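Histidine acid phosphatase (Bifidobacterium longum subsp. infantis, PDB 6RXD) probably removes phosphate groups by hydrolysis from inositol polyphosphates such as phytate, and from 2,3-bisphosphoglycerate, as a histidine acid phosphatase of the MINPP type. Local coordinates at residues Asp233-Asp236 and Val237-Ser241. Sequence-based numbering, arbitrary orientation. Where two conformers were deposited one is given.
Sequences DNVD and VKRAS
Asn234 OD1 accepts from Val237 N at 2.9 Å, the side-chain bond of an N-cap that starts helix 235-245. The donor lies in the carbonyl plane of the amide, and the N-H...O angle is 146°. With CG anti to the backbone N, the amide turns back over the first turn, where OD1 also packs 3.5 Å from Val237 CG2. The two side chains meet at about a right angle. The backbone O of Asn234 accepts a weak bond from Lys238 N at 3.4 Å. Regular helical bonding then sets in: Arg239 N to Val235 O, and Ala240 N to Asp236 O.

On the exposed flank, in one of the two conformers of Arg239, Asp236 and Arg239 run side by side in the same direction and form a salt bridge, Asp236 OD2 to Arg239 NH2 at 2.9 Å. Its hydrogen bond is weak, and the carboxylate and guanidinium planes stand 67° apart, so this is a single-point contact, not a paired, coplanar one, and probably not a permanent one. A bend at chi3 of Arg239 carries NH2 back to the acid.

Before the cap, a water donates to Asp233 OD1 and accepts weakly from Lys238 NZ, while Asp233 OD2 pairs with Lys229 of the preceding helix 222-232. On the inner face Val237 packs on Met344 and Trp347 of helix 339-357 and on Tyr302 of helix 301-317, which joins this short helix to the two longer ones. Ala240 rests on Asp341, a residue seen to bind zinc in a structure of this protein, although no zinc is bound there here. One turn on, Ser241 OG and Ser241 N reach Val237 O from opposite faces of its carbonyl plane, each at 2.9 Å, with OG 35° out of that plane.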
ATOM      1  N   ASP A 233     -23.079  10.026   2.840  1.00 20.01           N
ATOM      2  CA  ASP A 233     -24.038  11.085   3.122  1.00 21.99           C
ATOM      3  C   ASP A 233     -23.652  11.912   4.345  1.00 21.78           C
ATOM      4  O   ASP A 233     -24.409  12.784   4.771  1.00 24.07           O
ATOM      5  CB  ASP A 233     -25.436  10.495   3.325  1.00 27.19           C
ATOM      6  CG  ASP A 233     -26.014   9.912   2.048  1.00 31.19           C
ATOM      7  OD1 ASP A 233     -25.566  10.303   0.952  1.00 32.63           O
ATOM      8  OD2 ASP A 233     -26.928   9.068   2.144  1.00 42.23           O
ATOM      9  N   ASN A 234     -22.478  11.643   4.906  1.00 20.38           N
ATOM     10  CA  ASN A 234     -22.058  12.324   6.130  1.00 17.91           C
ATOM     11  C   ASN A 234     -22.082  13.844   5.993  1.00 19.20           C
ATOM     12  O   ASN A 234     -21.407  14.406   5.128  1.00 18.45           O
ATOM     13  CB  ASN A 234     -20.659  11.866   6.543  1.00 17.35           C
ATOM     14  CG  ASN A 234     -20.245  12.439   7.870  1.00 20.04           C
ATOM     15  OD1 ASN A 234     -19.702  13.536   7.931  1.00 20.77           O
ATOM     16  ND2 ASN A 234     -20.533  11.718   8.953  1.00 21.46           N
ATOM     17  N   VAL A 235     -22.862  14.507   6.841  1.00 19.96           N
ATOM     18  CA  VAL A 235     -23.051  15.953   6.726  1.00 21.34           C
ATOM     19  C   VAL A 235     -21.778  16.724   7.069  1.00 19.84           C
ATOM     20  O   VAL A 235     -21.495  17.778   6.485  1.00 23.04           O
ATOM     21  CB  VAL A 235     -24.228  16.427   7.613  1.00 25.95           C
ATOM     22  CG1 VAL A 235     -24.349  17.939   7.597  1.00 32.27           C
ATOM     23  CG2 VAL A 235     -25.523  15.787   7.145  1.00 28.96           C
ATOM     24  N   ASP A 236     -21.004  16.209   8.019  1.00 21.25           N
ATOM     25  CA  ASP A 236     -19.770  16.879   8.416  1.00 19.83           C
ATOM     26  C   ASP A 236     -18.692  16.854   7.321  1.00 18.69           C
ATOM     27  O   ASP A 236     -17.904  17.803   7.202  1.00 19.88           O
ATOM     28  CB  ASP A 236     -19.232  16.317   9.734  1.00 24.42           C
ATOM     29  CG  ASP A 236     -20.099  16.698  10.925  1.00 35.08           C
ATOM     30  OD1 ASP A 236     -19.983  16.044  11.981  1.00 34.43           O
ATOM     31  OD2 ASP A 236     -20.902  17.649  10.800  1.00 41.36           O
ATOM     32  N   VAL A 237     -18.667  15.798   6.513  1.00 19.03           N
ATOM     33  CA  VAL A 237     -17.761  15.778   5.362  1.00 16.42           C
ATOM     34  C   VAL A 237     -18.193  16.839   4.348  1.00 15.74           C
ATOM     35  O   VAL A 237     -17.352  17.529   3.757  1.00 14.05           O
ATOM     36  CB  VAL A 237     -17.650  14.381   4.708  1.00 21.93           C
ATOM     37  CG1 VAL A 237     -16.842  14.458   3.416  1.00 16.98           C
ATOM     38  CG2 VAL A 237     -16.992  13.388   5.667  1.00 19.91           C
ATOM     39  N   LYS A 238     -19.504  16.992   4.167  1.00 16.32           N
ATOM     40  CA  LYS A 238     -20.011  18.022   3.261  1.00 16.95           C
ATOM     41  C   LYS A 238     -19.672  19.413   3.787  1.00 17.38           C
ATOM     42  O   LYS A 238     -19.314  20.315   3.022  1.00 15.44           O
ATOM     43  CB  LYS A 238     -21.512  17.846   3.025  1.00 24.35           C
ATOM     44  CG  LYS A 238     -21.811  16.589   2.207  1.00 27.38           C
ATOM     45  CD  LYS A 238     -23.293  16.346   2.006  1.00 35.64           C
ATOM     46  CE  LYS A 238     -23.510  15.040   1.250  1.00 41.97           C
ATOM     47  NZ  LYS A 238     -22.630  14.963   0.047  1.00 49.71           N
ATOM     48  N   ARG A 239     -19.775  19.589   5.099  1.00 16.07           N
ATOM     49  CA  ARG A 239     -19.403  20.864   5.707  0.59 16.24           C
ATOM     50  C   ARG A 239     -17.914  21.133   5.507  1.00 16.97           C
ATOM     51  O   ARG A 239     -17.524  22.246   5.156  1.00 16.54           O
ATOM     52  CB  ARG A 239     -19.762  20.889   7.197  0.59 21.16           C
ATOM     53  CG  ARG A 239     -21.251  20.948   7.456  0.59 20.47           C
ATOM     54  CD  ARG A 239     -21.574  20.628   8.907  0.59 20.88           C
ATOM     55  NE  ARG A 239     -21.073  21.644   9.826  0.59 27.96           N
ATOM     56  CZ  ARG A 239     -20.991  21.481  11.142  0.59 27.22           C
ATOM     57  NH1 ARG A 239     -20.521  22.459  11.906  0.59 19.71           N
ATOM     58  NH2 ARG A 239     -21.367  20.334  11.694  0.59 27.21           N
ATOM     59  N   ALA A 240     -17.086  20.109   5.702  1.00 13.01           N
ATOM     60  CA  ALA A 240     -15.639  20.233   5.523  1.00 13.97           C
ATOM     61  C   ALA A 240     -15.300  20.557   4.081  1.00 14.39           C
ATOM     62  O   ALA A 240     -14.346  21.282   3.803  1.00 14.47           O
ATOM     63  CB  ALA A 240     -14.945  18.958   5.938  1.00 14.62           C
ATOM     64  N   SER A 241     -16.091  20.019   3.162  1.00 13.61           N
ATOM     65  CA  SER A 241     -15.869  20.278   1.747  1.00 13.64           C
ATOM     66  C   SER A 241     -16.061  21.758   1.443  1.00 14.83           C
ATOM     67  O   SER A 241     -15.259  22.368   0.741  1.00 14.92           O
ATOM     68  CB  SER A 241     -16.829  19.447   0.887  1.00 11.86           C
ATOM     69  OG  SER A 241     -16.560  18.056   1.012  1.00 14.82           O
TER
HETATM   70  O   HOH W   1     -24.658  12.446  -0.329  1.00 39.15           O